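Local coordinates for protein N-acetylmuramoyl-L-alanine amidase XlyA (Bacillus subtilis, PDB 3RDR) that hydrolyses the amide bond between N-acetylmuramoyl residues and L-amino acids in cell-wall glycopeptides, here as its zinc-binding catalytic domain, with a T7 lysozyme fold, at residues 32-37 and 94-99; 42-47 and 67-72. One frame throughout, in Å; residues are numbered along the deposited sequence.

Contact 1 (32-37 and 94-99); sequences HNTANT and GIEICE. With ZN (zinc ion), chain B.
His32 and Glu96 pair in register on adjacent parallel strands, and both side chains leave the sheet on the zinc side. From its CB, which lies 3.2 Å from Glu96 OE1, the His32 side chain sets CG anti to the carbonyl carbon (chi1 -54°), which brings the ring edge alongside Ile95 O, near CD2, and ND1 to the zinc ion at 2.2 Å. NE2 is hydrogen-bonded to ND1 of His80, a second-shell residue; together with the metal bond this limits the ring's rotation. Imidazole suits this place because one nitrogen can bind metal while the other is anchored. Glu96 bends at chi2 (-81°), carrying its carboxylate across to His32 CB, its plane 30° from that of the imidazole; a water donates to both Glu96 OE2 and Asn33 O. The strands are joined by His32 N to Ile95 O (2.7 Å), Ile97 N to His32 O and Thr34 N to Ile97 O. Asn33 ND2 reaches His32 O from the face opposite to Ile97 N, so two donors grip that oxygen. Glutamate suits position 99: extended beyond CG, Glu99 places OE2 2.8 Å from Ala35 N, which meets it from above the carboxylate plane, while OE1 forms a salt bridge with Arg143. His133 and Cys141 join His32 at the zinc. Strand 92-97 lies between strands 61-63 and 28-33, and helix 105-122 packs against Ile97 on the other face.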
ATOM      1  N   HIS A  32       2.029  -2.872  -3.683  1.00 19.03           N
ATOM      2  CA  HIS A  32       1.506  -2.524  -5.004  1.00 19.41           C
ATOM      3  C   HIS A  32       2.368  -1.428  -5.640  1.00 20.01           C
ATOM      4  O   HIS A  32       3.208  -0.816  -4.981  1.00 20.37           O
ATOM      5  CB  HIS A  32       0.086  -1.937  -4.905  1.00 19.35           C
ATOM      6  CG  HIS A  32      -0.902  -2.787  -4.167  1.00 20.53           C
ATOM      7  ND1 HIS A  32      -1.854  -3.548  -4.810  1.00 18.00           N
ATOM      8  CD2 HIS A  32      -1.141  -2.932  -2.842  1.00 19.58           C
ATOM      9  CE1 HIS A  32      -2.640  -4.120  -3.916  1.00 16.66           C
ATOM     10  NE2 HIS A  32      -2.229  -3.762  -2.713  1.00 18.33           N
ATOM     11  N   ASN A  33       2.125  -1.183  -6.923  1.00 19.69           N
ATOM     12  CA  ASN A  33       2.777  -0.117  -7.685  1.00 20.01           C
ATOM     13  C   ASN A  33       1.576   0.519  -8.381  1.00 17.65           C
ATOM     14  O   ASN A  33       0.771  -0.190  -8.976  1.00 19.24           O
ATOM     15  CB  ASN A  33       3.760  -0.675  -8.727  1.00 19.85           C
ATOM     16  CG  ASN A  33       5.139  -0.979  -8.142  1.00 22.45           C
ATOM     17  OD1 ASN A  33       6.001  -1.533  -8.825  1.00 22.33           O
ATOM     18  ND2 ASN A  33       5.353  -0.613  -6.882  1.00 22.26           N
ATOM     19  N   THR A  34       1.445   1.839  -8.300  1.00 17.62           N
ATOM     20  CA  THR A  34       0.301   2.535  -8.891  1.00 17.49           C
ATOM     21  C   THR A  34       0.132   2.415 -10.408  1.00 20.02           C
ATOM     22  O   THR A  34      -0.986   2.545 -10.915  1.00 18.08           O
ATOM     23  CB  THR A  34       0.332   4.037  -8.562  1.00 14.72           C
ATOM     24  OG1 THR A  34       1.480   4.631  -9.181  1.00 17.43           O
ATOM     25  CG2 THR A  34       0.403   4.260  -7.052  1.00 13.75           C
ATOM     26  N   ALA A  35       1.230   2.171 -11.125  1.00 18.58           N
ATOM     27  CA  ALA A  35       1.195   2.080 -12.588  1.00 20.28           C
ATOM     28  C   ALA A  35       0.687   3.410 -13.160  1.00 20.05           C
ATOM     29  O   ALA A  35       0.040   3.459 -14.212  1.00 20.87           O
ATOM     30  CB  ALA A  35       0.290   0.920 -13.041  1.00 19.20           C
ATOM     31  N   ASN A  36       0.993   4.490 -12.451  1.00 20.53           N
ATOM     32  CA  ASN A  36       0.596   5.831 -12.857  1.00 18.33           C
ATOM     33  C   ASN A  36       1.867   6.672 -12.948  1.00 18.37           C
ATOM     34  O   ASN A  36       2.340   7.206 -11.942  1.00 16.71           O
ATOM     35  CB  ASN A  36      -0.352   6.435 -11.816  1.00 19.92           C
ATOM     36  CG  ASN A  36      -1.028   7.697 -12.311  1.00 20.80           C
ATOM     37  OD1 ASN A  36      -0.527   8.365 -13.220  1.00 20.76           O
ATOM     38  ND2 ASN A  36      -2.164   8.043 -11.708  1.00 19.63           N
ATOM     39  N   THR A  37       2.419   6.792 -14.153  1.00 17.45           N
ATOM     40  CA  THR A  37       3.651   7.551 -14.356  1.00 18.46           C
ATOM     41  C   THR A  37       3.439   9.053 -14.558  1.00 19.19           C
ATOM     42  O   THR A  37       4.404   9.806 -14.680  1.00 19.53           O
ATOM     43  CB  THR A  37       4.432   7.018 -15.579  1.00 19.84           C
ATOM     44  OG1 THR A  37       3.585   7.054 -16.734  1.00 18.71           O
ATOM     45  CG2 THR A  37       4.905   5.582 -15.340  1.00 18.38           C
ATOM     46  N   GLY A  94      -2.303  -2.810   2.980  1.00 18.29           N
ATOM     47  CA  GLY A  94      -1.982  -2.514   1.596  1.00 19.31           C
ATOM     48  C   GLY A  94      -1.130  -1.264   1.438  1.00 19.65           C
ATOM     49  O   GLY A  94      -1.444  -0.209   2.009  1.00 16.77           O
ATOM     50  N   ILE A  95      -0.050  -1.386   0.666  1.00 17.76           N
ATOM     51  CA  ILE A  95       0.858  -0.269   0.407  1.00 19.70           C
ATOM     52  C   ILE A  95       1.039  -0.023  -1.089  1.00 19.96           C
ATOM     53  O   ILE A  95       1.321  -0.949  -1.856  1.00 18.87           O
ATOM     54  CB  ILE A  95       2.277  -0.509   1.009  1.00 21.96           C
ATOM     55  CG1 ILE A  95       2.204  -0.637   2.534  1.00 24.09           C
ATOM     56  CG2 ILE A  95       3.194   0.664   0.670  1.00 17.58           C
ATOM     57  CD1 ILE A  95       1.686  -1.962   3.010  1.00 34.26           C
ATOM     58  N   GLU A  96       0.875   1.228  -1.504  1.00 18.35           N
ATOM     59  CA  GLU A  96       1.058   1.586  -2.906  1.00 17.27           C
ATOM     60  C   GLU A  96       2.321   2.424  -3.035  1.00 17.32           C
ATOM     61  O   GLU A  96       2.573   3.305  -2.209  1.00 17.99           O
ATOM     62  CB  GLU A  96      -0.142   2.389  -3.427  1.00 15.45           C
ATOM     63  CG  GLU A  96      -1.321   1.542  -3.893  1.00 17.54           C
ATOM     64  CD  GLU A  96      -1.142   0.998  -5.309  1.00 20.11           C
ATOM     65  OE1 GLU A  96      -0.018   1.077  -5.851  1.00 17.75           O
ATOM     66  OE2 GLU A  96      -2.130   0.480  -5.878  1.00 18.80           O
ATOM     67  N   ILE A  97       3.117   2.142  -4.059  1.00 17.12           N
ATOM     68  CA  ILE A  97       4.341   2.895  -4.311  1.00 17.53           C
ATOM     69  C   ILE A  97       4.129   3.657  -5.615  1.00 17.21           C
ATOM     70  O   ILE A  97       3.813   3.064  -6.643  1.00 17.24           O
ATOM     71  CB  ILE A  97       5.567   1.963  -4.441  1.00 18.88           C
ATOM     72  CG1 ILE A  97       5.762   1.182  -3.139  1.00 17.64           C
ATOM     73  CG2 ILE A  97       6.827   2.789  -4.723  1.00 15.28           C
ATOM     74  CD1 ILE A  97       6.942   0.221  -3.166  1.00 20.42           C
ATOM     75  N   CYS A  98       4.295   4.975  -5.562  1.00 18.15           N
ATOM     76  CA  CYS A  98       4.089   5.832  -6.727  1.00 18.36           C
ATOM     77  C   CYS A  98       5.164   5.735  -7.813  1.00 19.11           C
ATOM     78  O   CYS A  98       6.306   5.352  -7.548  1.00 17.78           O
ATOM     79  CB  CYS A  98       3.954   7.291  -6.276  1.00 17.25           C
ATOM     80  SG  CYS A  98       2.523   7.627  -5.194  1.00 19.29           S
ATOM     81  N   GLU A  99       4.769   6.094  -9.032  1.00 18.60           N
ATOM     82  CA  GLU A  99       5.649   6.076 -10.194  1.00 20.37           C
ATOM     83  C   GLU A  99       5.609   7.429 -10.911  1.00 21.17           C
ATOM     84  O   GLU A  99       6.006   7.524 -12.074  1.00 19.59           O
ATOM     85  CB  GLU A  99       5.199   4.991 -11.181  1.00 20.88           C
ATOM     86  CG  GLU A  99       5.232   3.559 -10.647  1.00 22.85           C
ATOM     87  CD  GLU A  99       4.778   2.546 -11.687  1.00 23.83           C
ATOM     88  OE1 GLU A  99       5.236   2.644 -12.843  1.00 24.77           O
ATOM     89  OE2 GLU A  99       3.971   1.651 -11.355  1.00 23.06           O
TER
HETATM   90 ZN    ZN B 190      -1.908  -4.089  -6.969  1.00 33.73          ZN
HETATM   91  O   HOH W   1      -1.944  -0.462  -8.362  1.00 24.51           O
HETATM   92  O   HOH W   2       1.939   7.250  -9.273  1.00 16.87           O

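Contact 2 (42-47 and 67-72); sequences DAAAHA and EIYQHL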
ATOM      1  N   ASP A  42       1.347  11.750  -7.134  1.00 19.95           N
ATOM      2  CA  ASP A  42       2.053  11.421  -5.904  1.00 20.64           C
ATOM      3  C   ASP A  42       1.125  10.973  -4.775  1.00 21.34           C
ATOM      4  O   ASP A  42      -0.067  10.763  -4.993  1.00 22.67           O
ATOM      5  CB  ASP A  42       2.903  12.619  -5.463  1.00 20.48           C
ATOM      6  CG  ASP A  42       2.070  13.840  -5.126  1.00 20.48           C
ATOM      7  OD1 ASP A  42       2.653  14.936  -5.013  1.00 21.35           O
ATOM      8  OD2 ASP A  42       0.838  13.712  -4.964  1.00 24.37           O
ATOM      9  N   ALA A  43       1.680  10.828  -3.574  1.00 21.23           N
ATOM     10  CA  ALA A  43       0.914  10.365  -2.415  1.00 22.79           C
ATOM     11  C   ALA A  43      -0.253  11.273  -2.043  1.00 22.16           C
ATOM     12  O   ALA A  43      -1.351  10.797  -1.778  1.00 21.35           O
ATOM     13  CB  ALA A  43       1.845  10.180  -1.209  1.00 19.94           C
ATOM     14  N   ALA A  44      -0.014  12.578  -2.016  1.00 24.01           N
ATOM     15  CA  ALA A  44      -1.067  13.528  -1.685  1.00 24.61           C
ATOM     16  C   ALA A  44      -2.190  13.450  -2.717  1.00 25.00           C
ATOM     17  O   ALA A  44      -3.370  13.516  -2.366  1.00 27.28           O
ATOM     18  CB  ALA A  44      -0.501  14.954  -1.624  1.00 22.68           C
ATOM     19  N   ALA A  45      -1.828  13.305  -3.989  1.00 23.33           N
ATOM     20  CA  ALA A  45      -2.836  13.220  -5.044  1.00 22.70           C
ATOM     21  C   ALA A  45      -3.703  11.977  -4.858  1.00 22.04           C
ATOM     22  O   ALA A  45      -4.923  12.034  -5.033  1.00 23.21           O
ATOM     23  CB  ALA A  45      -2.171  13.206  -6.427  1.00 22.26           C
ATOM     24  N   HIS A  46      -3.085  10.851  -4.511  1.00 20.33           N
ATOM     25  CA  HIS A  46      -3.857   9.635  -4.292  1.00 21.23           C
ATOM     26  C   HIS A  46      -4.757   9.792  -3.065  1.00 21.07           C
ATOM     27  O   HIS A  46      -5.868   9.281  -3.041  1.00 21.20           O
ATOM     28  CB  HIS A  46      -2.938   8.417  -4.120  1.00 19.16           C
ATOM     29  CG  HIS A  46      -2.399   7.884  -5.411  1.00 20.41           C
ATOM     30  ND1 HIS A  46      -1.376   8.498  -6.104  1.00 20.33           N
ATOM     31  CD2 HIS A  46      -2.771   6.817  -6.159  1.00 19.99           C
ATOM     32  CE1 HIS A  46      -1.144   7.833  -7.222  1.00 18.42           C
ATOM     33  NE2 HIS A  46      -1.976   6.810  -7.280  1.00 19.16           N
ATOM     34  N   ALA A  47      -4.277  10.501  -2.047  1.00 22.92           N
ATOM     35  CA  ALA A  47      -5.072  10.721  -0.839  1.00 24.60           C
ATOM     36  C   ALA A  47      -6.372  11.440  -1.196  1.00 25.28           C
ATOM     37  O   ALA A  47      -7.438  11.120  -0.670  1.00 23.97           O
ATOM     38  CB  ALA A  47      -4.282  11.549   0.164  1.00 21.33           C
ATOM     39  N   GLU A  67       7.044  11.764   0.778  1.00 32.30           N
ATOM     40  CA  GLU A  67       6.293  11.438   1.981  1.00 31.16           C
ATOM     41  C   GLU A  67       5.373  10.238   1.843  1.00 29.79           C
ATOM     42  O   GLU A  67       5.324   9.590   0.799  1.00 27.74           O
ATOM     43  CB  GLU A  67       5.479  12.655   2.405  1.00 33.71           C
ATOM     44  CG  GLU A  67       4.711  13.274   1.259  1.00 34.80           C
ATOM     45  CD  GLU A  67       4.144  14.624   1.615  1.00 38.21           C
ATOM     46  OE1 GLU A  67       4.704  15.276   2.523  1.00 39.61           O
ATOM     47  OE2 GLU A  67       3.152  15.040   0.980  1.00 39.44           O
ATOM     48  N   ILE A  68       4.637   9.966   2.916  1.00 28.81           N
ATOM     49  CA  ILE A  68       3.707   8.847   2.979  1.00 27.18           C
ATOM     50  C   ILE A  68       2.364   9.338   3.508  1.00 27.58           C
ATOM     51  O   ILE A  68       2.315  10.093   4.480  1.00 28.32           O
ATOM     52  CB  ILE A  68       4.230   7.755   3.941  1.00 26.04           C
ATOM     53  CG1 ILE A  68       5.572   7.215   3.449  1.00 25.33           C
ATOM     54  CG2 ILE A  68       3.218   6.622   4.055  1.00 26.01           C
ATOM     55  CD1 ILE A  68       6.266   6.320   4.454  1.00 22.54           C
ATOM     56  N   TYR A  69       1.283   8.920   2.857  1.00 25.33           N
ATOM     57  CA  TYR A  69      -0.063   9.284   3.276  1.00 24.55           C
ATOM     58  C   TYR A  69      -0.792   8.016   3.701  1.00 24.18           C
ATOM     59  O   TYR A  69      -0.656   6.977   3.055  1.00 23.64           O
ATOM     60  CB  TYR A  69      -0.839   9.950   2.132  1.00 22.89           C
ATOM     61  CG  TYR A  69      -0.744  11.460   2.105  1.00 26.05           C
ATOM     62  CD1 TYR A  69       0.438  12.103   1.719  1.00 26.35           C
ATOM     63  CD2 TYR A  69      -1.830  12.250   2.485  1.00 24.84           C
ATOM     64  CE1 TYR A  69       0.531  13.496   1.714  1.00 27.24           C
ATOM     65  CE2 TYR A  69      -1.749  13.645   2.484  1.00 26.58           C
ATOM     66  CZ  TYR A  69      -0.567  14.259   2.099  1.00 27.80           C
ATOM     67  OH  TYR A  69      -0.481  15.634   2.106  1.00 29.90           O
ATOM     68  N   GLN A  70      -1.552   8.101   4.790  1.00 23.62           N
ATOM     69  CA  GLN A  70      -2.319   6.959   5.289  1.00 24.58           C
ATOM     70  C   GLN A  70      -3.796   7.278   5.067  1.00 24.15           C
ATOM     71  O   GLN A  70      -4.294   8.305   5.521  1.00 23.44           O
ATOM     72  CB  GLN A  70      -2.050   6.733   6.777  1.00 25.67           C
ATOM     73  CG  GLN A  70      -2.535   5.387   7.295  1.00 27.31           C
ATOM     74  CD  GLN A  70      -2.404   5.265   8.803  1.00 28.03           C
ATOM     75  OE1 GLN A  70      -1.510   5.855   9.404  1.00 30.61           O
ATOM     76  NE2 GLN A  70      -3.283   4.489   9.416  1.00 26.18           N
ATOM     77  N   HIS A  71      -4.487   6.381   4.375  1.00 23.46           N
ATOM     78  CA  HIS A  71      -5.888   6.575   4.035  1.00 22.61           C
ATOM     79  C   HIS A  71      -6.854   5.793   4.913  1.00 23.20           C
ATOM     80  O   HIS A  71      -8.054   6.061   4.918  1.00 21.07           O
ATOM     81  CB  HIS A  71      -6.098   6.161   2.578  1.00 21.81           C
ATOM     82  CG  HIS A  71      -4.982   6.572   1.670  1.00 21.40           C
ATOM     83  ND1 HIS A  71      -4.790   7.876   1.267  1.00 21.42           N
ATOM     84  CD2 HIS A  71      -3.983   5.852   1.105  1.00 18.53           C
ATOM     85  CE1 HIS A  71      -3.721   7.943   0.492  1.00 22.16           C
ATOM     86  NE2 HIS A  71      -3.213   6.728   0.379  1.00 21.19           N
ATOM     87  N   LEU A  72      -6.325   4.827   5.653  1.00 23.71           N
ATOM     88  CA  LEU A  72      -7.141   3.969   6.502  1.00 23.19           C
ATOM     89  C   LEU A  72      -6.413   3.633   7.797  1.00 24.89           C
ATOM     90  O   LEU A  72      -5.179   3.572   7.828  1.00 23.94           O
ATOM     91  CB  LEU A  72      -7.422   2.655   5.765  1.00 21.32           C
ATOM     92  CG  LEU A  72      -8.692   2.290   4.992  1.00 25.27           C
ATOM     93  CD1 LEU A  72      -9.467   3.500   4.527  1.00 27.02           C
ATOM     94  CD2 LEU A  72      -8.281   1.406   3.827  1.00 22.27           C
TER
HETATM   95  O   HOH W   3       2.779  13.457  -1.577  1.00 23.65           O
HETATM   96  O   HOH W   4      -7.082   9.465   1.605  1.00 20.81           O
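Apolar packing dominates where Ala43, Ala44 and Ala47 of helix 43-50 meet Tyr69. The CA of Ala44 sits over one face of the phenol ring in a CH-pi contact, 3.9 Å from its centroid and 15° off the ring normal. Ala43 CB approaches CD1 of Tyr69, and Ala47 CB comes to 3.4 Å from its CD2. Methyl side chains suit these positions: they let the helix backbone come close to a broad ring, with the axes of helix 43-47 and strand 68-70 7.9 Å apart and only 17° from parallel. His71 meets the helix edge-on, its CE1 3.4 Å from Ala47 CA, while Tyr69 O lies over one face of the imidazole.

Polar links across the interface pass through water. One water accepts from Ala44 N and donates to Glu67 OE2; another joins Ala47 O to His71 ND1. His71 NE2 is hydrogen-bonded to Thr62 OG1 on strand 61-63, so both ring nitrogens have a partner.

Hydrogen bonds within 42-47 cap the first turn of the helix. Asp42 is the N-cap, its OD2 accepting from Ala45 N at 2.9 Å. His46 ND1 turns back to Asp42 O at 2.8 Å, nearly straight at 171° and in the ring plane, so this carbonyl accepts from both N and ND1 of His46. The whole is a capped helix laid along a strand of the mixed sheet, part of the T7 lysozyme fold of amidase-2 enzymes.

Both contacts build on the same mixed sheet, but at different depths. Contact 1 joins two neighbouring interior strands directly and is largely buried. It is held by backbone hydrogen bonds of paired strands, and adds a carboxylate-to-backbone bond and a zinc ligand. Contact 2 is only partly buried: it lays helix 43-50 against strand 68-70, next to the outermost strand 7-9, through small methyl groups, aromatic rings and bridging waters. The chain runs from strand 28-33 through residues 34-42 into that helix, and the two contacts meet there. Thr34 CG2 packs 3.5 Å from His46 NE2, and Cys98 SG lies 3.7 Å from Ala43 N, bringing the helix start against the ends of the central strands.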